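Aromatic amino acid beta-eliminating lyase/threonine aldolase (Exiguobacterium sibiricum, PDB 3LWS) belongs to the beta-eliminating lyase family of pyridoxal-phosphate-dependent enzymes of the aminotransferase-like fold, and carries its cofactor covalently attached. Local coordinates at residues D87-A92 with L110-T115; A137-E142 with I170-D175. All coordinates share one frame; numbering follows the deposited sequence.

Contact 1: D87-A92 with L110-T115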
loop_
_atom_site.group_PDB
_atom_site.type_symbol
_atom_site.label_atom_id
_atom_site.label_comp_id
_atom_site.label_asym_id
_atom_site.label_seq_id
_atom_site.Cartn_x
_atom_site.Cartn_y
_atom_site.Cartn_z
ATOM N N ASP A 87 -8.153 17.097 21.647
ATOM C CA ASP A 87 -7.173 17.013 22.733
ATOM C C ASP A 87 -7.527 15.894 23.728
ATOM O O ASP A 87 -7.387 16.058 24.933
ATOM C CB ASP A 87 -7.054 18.345 23.485
ATOM C CG ASP A 87 -6.904 19.564 22.549
ATOM O OD1 ASP A 87 -5.948 19.606 21.757
ATOM O OD2 ASP A 87 -7.741 20.493 22.651
ATOM N N ASN A 88 -8.025 14.776 23.213
ATOM C CA ASN A 88 -8.417 13.655 24.034
ATOM C C ASN A 88 -7.795 12.405 23.413
ATOM O O ASN A 88 -8.029 12.093 22.235
ATOM C CB ASN A 88 -9.953 13.569 24.130
ATOM C CG ASN A 88 -10.437 12.523 25.132
ATOM O OD1 ASN A 88 -10.008 11.372 25.116
ATOM N ND2 ASN A 88 -11.381 12.918 25.984
ATOM N N ARG A 89 -6.977 11.730 24.202
ATOM C CA ARG A 89 -6.257 10.542 23.747
ATOM C C ARG A 89 -6.988 9.220 23.984
ATOM O O ARG A 89 -6.363 8.173 23.961
ATOM C CB ARG A 89 -4.892 10.500 24.394
ATOM C CG ARG A 89 -4.024 11.670 23.931
ATOM C CD ARG A 89 -2.679 11.623 24.525
ATOM N NE ARG A 89 -1.773 12.446 23.747
ATOM C CZ ARG A 89 -0.458 12.378 23.829
ATOM N NH1 ARG A 89 0.103 11.554 24.689
ATOM N NH2 ARG A 89 0.302 13.143 23.063
ATOM N N THR A 90 -8.289 9.256 24.202
ATOM C CA THR A 90 -9.042 8.025 24.441
ATOM C C THR A 90 -10.129 7.869 23.382
ATOM O O THR A 90 -10.838 8.817 23.074
ATOM C CB THR A 90 -9.659 7.987 25.862
ATOM O OG1 THR A 90 -8.604 8.012 26.832
ATOM C CG2 THR A 90 -10.510 6.718 26.061
ATOM N N VAL A 91 -10.245 6.663 22.833
ATOM C CA VAL A 91 -11.289 6.331 21.863
ATOM C C VAL A 91 -12.063 5.122 22.404
ATOM O O VAL A 91 -11.551 4.374 23.241
ATOM C CB VAL A 91 -10.696 6.063 20.462
ATOM C CG1 VAL A 91 -9.883 7.284 19.968
ATOM C CG2 VAL A 91 -9.858 4.800 20.462
ATOM N N ALA A 92 -13.299 4.962 21.980
ATOM C CA ALA A 92 -14.078 3.828 22.381
ATOM C C ALA A 92 -14.680 3.070 21.177
ATOM O O ALA A 92 -15.048 3.648 20.127
ATOM C CB ALA A 92 -15.163 4.250 23.387
ATOM N N LEU A 110 1.440 3.027 17.435
ATOM C CA LEU A 110 1.795 4.148 16.560
ATOM C C LEU A 110 1.303 5.527 17.008
ATOM O O LEU A 110 1.770 6.545 16.492
ATOM C CB LEU A 110 1.327 3.842 15.127
ATOM C CG LEU A 110 2.154 2.758 14.422
ATOM C CD1 LEU A 110 1.461 2.406 13.163
ATOM C CD2 LEU A 110 3.635 3.224 14.175
ATOM N N HIS A 111 0.392 5.562 17.974
ATOM C CA HIS A 111 -0.150 6.802 18.504
ATOM C C HIS A 111 -0.354 6.678 20.016
ATOM O O HIS A 111 -0.617 5.580 20.524
ATOM C CB HIS A 111 -1.488 7.124 17.824
ATOM C CG HIS A 111 -1.425 7.038 16.341
ATOM N ND1 HIS A 111 -1.049 8.105 15.549
ATOM C CD2 HIS A 111 -1.626 5.995 15.507
ATOM C CE1 HIS A 111 -1.040 7.724 14.290
ATOM N NE2 HIS A 111 -1.375 6.444 14.238
ATOM N N PRO A 112 -0.224 7.802 20.757
ATOM C CA PRO A 112 -0.414 7.723 22.201
ATOM C C PRO A 112 -1.917 7.708 22.483
ATOM O O PRO A 112 -2.468 8.670 22.992
ATOM C CB PRO A 112 0.292 8.997 22.711
ATOM C CG PRO A 112 0.191 9.955 21.614
ATOM C CD PRO A 112 0.258 9.127 20.341
ATOM N N ILE A 113 -2.576 6.616 22.101
ATOM C CA ILE A 113 -4.016 6.529 22.190
ATOM C C ILE A 113 -4.461 5.273 22.970
ATOM O O ILE A 113 -3.889 4.165 22.830
ATOM C CB ILE A 113 -4.694 6.640 20.801
ATOM C CG1 ILE A 113 -4.457 8.028 20.185
ATOM C CG2 ILE A 113 -6.195 6.363 20.925
ATOM C CD1 ILE A 113 -4.942 8.195 18.787
ATOM N N GLU A 114 -5.444 5.483 23.842
ATOM C CA GLU A 114 -5.975 4.407 24.691
ATOM C C GLU A 114 -7.396 4.126 24.260
ATOM O O GLU A 114 -8.053 4.989 23.715
ATOM C CB GLU A 114 -5.920 4.813 26.173
ATOM C CG GLU A 114 -4.474 4.979 26.642
ATOM C CD GLU A 114 -4.322 5.347 28.127
ATOM O OE1 GLU A 114 -5.302 5.818 28.772
ATOM O OE2 GLU A 114 -3.191 5.143 28.645
ATOM N N THR A 115 -7.843 2.898 24.497
ATOM C CA THR A 115 -9.139 2.462 24.037
ATOM C C THR A 115 -9.991 1.930 25.199
ATOM O O THR A 115 -9.486 1.200 26.050
ATOM C CB THR A 115 -8.968 1.418 22.893
ATOM O OG1 THR A 115 -8.429 0.204 23.409
ATOM C CG2 THR A 115 -7.985 1.917 21.842
HETATM O O HOH W 1 -7.671 6.866 29.098
#
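Val91 and Thr115 pair in parallel where strand 114-117, outermost in the seven-stranded mixed sheet, joins strand 90-93. Two backbone bonds start the pairing. Arg89 O accepts from Glu114 N at 2.8 Å, with an N-H...O angle of 173°, and Glu114 O accepts from Val91 N at 2.9 Å. Glu114 thus turns both its N-H and its C=O to strand 90-93, bonding to the residues on either side of Thr90, the pattern of a parallel pairing, and the pairs Thr90 with Glu114 and Val91 with Thr115 follow.

The tight part is the face carrying Val91 and Thr115. Val91 CG1 lies 3.9 Å from Ile113 CG2, the two side chains meeting nearly perpendicular, while Val91 CG2 meets Thr115 CG2 at 3.7 Å. With chi1 at -57°, CG1 stands opposite the valine's carbonyl carbon and faces Ile113, while CG2 sits between N and C and faces Thr115. Leu79 and Ser83 of helix 71-86 cover Val91 and Ile113 respectively, and Thr115 OG1 is hydrogen-bonded to Glu100.

The other face, bearing Thr90 and Glu114, is looser and more exposed. Its side chains approach no closer than 4.2 Å, between Thr90 OG1 and Glu114 CB, and a water bridges their polar ends, donating to Glu114 OE1. Ahead of the strand, Asn88 OD1 accepts from Thr90 N in an Asx turn. On the solvent side the Arg89 chain runs extended from CG to NE past Pro112 O, setting one guanidinium face over the CB-CG edge of Pro112, whose CG sits over the centre of the group, 3.3 Å above its plane.

Contact 2: A137-E142 with I170-D175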
loop_
_atom_site.group_PDB
_atom_site.type_symbol
_atom_site.label_atom_id
_atom_site.label_comp_id
_atom_site.label_asym_id
_atom_site.label_seq_id
_atom_site.Cartn_x
_atom_site.Cartn_y
_atom_site.Cartn_z
ATOM N N ALA A 137 -12.443 11.266 22.674
ATOM C CA ALA A 137 -12.308 11.867 21.328
ATOM C C ALA A 137 -13.292 11.296 20.308
ATOM O O ALA A 137 -13.938 12.040 19.565
ATOM C CB ALA A 137 -10.880 11.681 20.796
ATOM N N CYS A 138 -13.385 9.961 20.256
ATOM C CA CYS A 138 -14.109 9.290 19.173
ATOM C C CYS A 138 -14.777 7.987 19.596
ATOM O O CYS A 138 -14.141 7.199 20.292
ATOM C CB CYS A 138 -13.145 8.967 18.067
ATOM S SG CYS A 138 -13.961 8.361 16.578
ATOM N N LEU A 139 -16.052 7.806 19.234
ATOM C CA LEU A 139 -16.715 6.492 19.268
ATOM C C LEU A 139 -16.673 5.945 17.819
ATOM O O LEU A 139 -17.036 6.664 16.881
ATOM C CB LEU A 139 -18.146 6.604 19.741
ATOM C CG LEU A 139 -19.074 5.380 19.688
ATOM C CD1 LEU A 139 -18.536 4.243 20.551
ATOM C CD2 LEU A 139 -20.453 5.762 20.123
ATOM N N LEU A 140 -16.179 4.714 17.651
ATOM C CA LEU A 140 -16.165 3.978 16.388
ATOM C C LEU A 140 -17.280 2.922 16.450
ATOM O O LEU A 140 -17.350 2.141 17.395
ATOM C CB LEU A 140 -14.776 3.306 16.130
ATOM C CG LEU A 140 -14.604 2.410 14.881
ATOM C CD1 LEU A 140 -13.176 2.403 14.335
ATOM C CD2 LEU A 140 -15.071 0.914 15.089
ATOM N N LEU A 141 -18.180 2.952 15.470
ATOM C CA LEU A 141 -19.139 1.891 15.263
ATOM C C LEU A 141 -18.756 1.157 13.988
ATOM O O LEU A 141 -18.262 1.772 13.057
ATOM C CB LEU A 141 -20.535 2.442 15.104
ATOM C CG LEU A 141 -21.119 3.157 16.315
ATOM C CD1 LEU A 141 -22.433 3.806 15.929
ATOM C CD2 LEU A 141 -21.271 2.162 17.470
ATOM N N GLU A 142 -19.005 -0.153 13.973
ATOM C CA GLU A 142 -18.810 -1.042 12.816
ATOM C C GLU A 142 -20.157 -1.658 12.397
ATOM O O GLU A 142 -20.781 -2.392 13.166
ATOM C CB GLU A 142 -17.840 -2.158 13.216
ATOM C CG GLU A 142 -17.422 -3.111 12.134
ATOM C CD GLU A 142 -16.754 -4.384 12.687
ATOM O OE1 GLU A 142 -15.872 -4.272 13.578
ATOM O OE2 GLU A 142 -17.083 -5.495 12.177
ATOM N N ILE A 170 -18.382 14.317 20.973
ATOM C CA ILE A 170 -17.666 13.094 20.612
ATOM C C ILE A 170 -17.756 12.880 19.102
ATOM O O ILE A 170 -18.837 12.874 18.554
ATOM C CB ILE A 170 -18.313 11.867 21.340
ATOM C CG1 ILE A 170 -18.088 11.989 22.862
ATOM C CG2 ILE A 170 -17.773 10.562 20.765
ATOM C CD1 ILE A 170 -19.084 11.328 23.690
ATOM N N ARG A 171 -16.638 12.655 18.430
ATOM C CA ARG A 171 -16.661 12.397 16.988
ATOM C C ARG A 171 -17.145 10.974 16.742
ATOM O O ARG A 171 -16.806 10.076 17.505
ATOM C CB ARG A 171 -15.277 12.609 16.373
ATOM C CG ARG A 171 -14.773 14.066 16.492
ATOM C CD ARG A 171 -15.526 15.066 15.591
ATOM N NE ARG A 171 -14.978 16.406 15.814
ATOM C CZ ARG A 171 -15.273 17.214 16.840
ATOM N NH1 ARG A 171 -16.177 16.896 17.771
ATOM N NH2 ARG A 171 -14.637 18.371 16.943
ATOM N N LEU A 172 -17.973 10.771 15.724
ATOM C CA LEU A 172 -18.505 9.442 15.430
ATOM C C LEU A 172 -17.941 8.930 14.125
ATOM O O LEU A 172 -18.137 9.524 13.044
ATOM C CB LEU A 172 -20.021 9.448 15.434
ATOM C CG LEU A 172 -20.729 8.120 15.562
ATOM C CD1 LEU A 172 -20.373 7.433 16.838
ATOM C CD2 LEU A 172 -22.240 8.382 15.468
ATOM N N HIS A 173 -17.203 7.830 14.230
ATOM C CA HIS A 173 -16.554 7.245 13.073
ATOM C C HIS A 173 -17.203 5.930 12.676
ATOM O O HIS A 173 -17.485 5.092 13.534
ATOM C CB HIS A 173 -15.075 7.019 13.323
ATOM C CG HIS A 173 -14.393 6.312 12.187
ATOM N ND1 HIS A 173 -14.036 6.961 11.021
ATOM C CD2 HIS A 173 -14.122 5.000 11.990
ATOM C CE1 HIS A 173 -13.500 6.081 10.188
ATOM N NE2 HIS A 173 -13.550 4.880 10.749
ATOM N N LEU A 174 -17.429 5.742 11.369
ATOM C CA LEU A 174 -18.022 4.483 10.860
ATOM C C LEU A 174 -16.951 3.592 10.213
ATOM O O LEU A 174 -16.224 4.004 9.306
ATOM C CB LEU A 174 -19.171 4.747 9.874
ATOM C CG LEU A 174 -19.749 3.550 9.096
ATOM C CD1 LEU A 174 -20.247 2.440 10.020
ATOM C CD2 LEU A 174 -20.891 3.998 8.132
ATOM N N ASP A 175 -16.824 2.401 10.776
ATOM C CA ASP A 175 -16.182 1.271 10.137
ATOM C C ASP A 175 -17.262 0.644 9.248
ATOM O O ASP A 175 -18.066 -0.201 9.666
ATOM C CB ASP A 175 -15.607 0.286 11.160
ATOM C CG ASP A 175 -14.785 -0.796 10.530
ATOM O OD1 ASP A 175 -15.047 -1.132 9.353
ATOM O OD2 ASP A 175 -13.851 -1.303 11.212
HETATM O O HOH W 2 -13.678 -2.437 13.715
#
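A beta-alpha-beta unit, strand 138-142, helix 155-167 and strand 171-176, brings these two strands together as parallel neighbours in the central sheet; their axes approach to 4.6 Å at an angle of 26°. Five backbone bonds alternate between the strands, from Arg171 N to Ala137 O at one end to Asp175 N and Leu141 O, 2.8 Å apart, at the other.

On the face of Leu139 and Leu172 the two leucines project from the sheet in step, with Leu139 CD2 3.7 Å from Leu172 CD1. Ile170 CG2 extends this apolar patch to Leu139 CB. On the opposite face, with Cys138, Leu140 and His173, Cys138 SG packs 3.7 Å from His173 CB, and Leu140 meets the imidazole at its edge, CD1 being 3.6 Å from His173 CD2. The ring's nitrogens bond to Gln75 and Ser199.

Glu142 and Asp175 also run alongside each other, each with CG anti to its own N (chi1 -175° and -173°). A water bridges them, donating to both Glu142 OE1 and Asp175 OD2, which stand 4.3 Å apart. Asp175 OD2 also bonds to Gln75 and to N1 of the pyridoxal-phosphate-modified Lys206, while Glu142 OE2 accepts from Arg146 N.

Helix 155-167 covers the leucine face through Ile161 and Cys165, helix 71-86 covers the Cys138 and Leu140 face, and strands 90-93 and 199-203 flank the pair.

Contacts 1 and 2 occupy one sheet, their centres 12 Å apart, and are joined where strand 90-93 meets strand 138-142. Ala92 carries the junction: its N lies 2.9 Å from Cys138 O and its O 2.9 Å from Leu140 N, both probable hydrogen bonds. Together with the pairings within the two contacts, these bonds give the order 171-176, 138-142, 90-93, 114-117, with contact 1 at the margin and contact 2 further inside, their centres about 23 Å and 16 Å from the chain centre. Helix 71-86 spans both, touching Val91 through Leu79 in one and Leu140 through Gln75 in the other. Of the two, contact 2 reaches the cofactor directly, through Asp175.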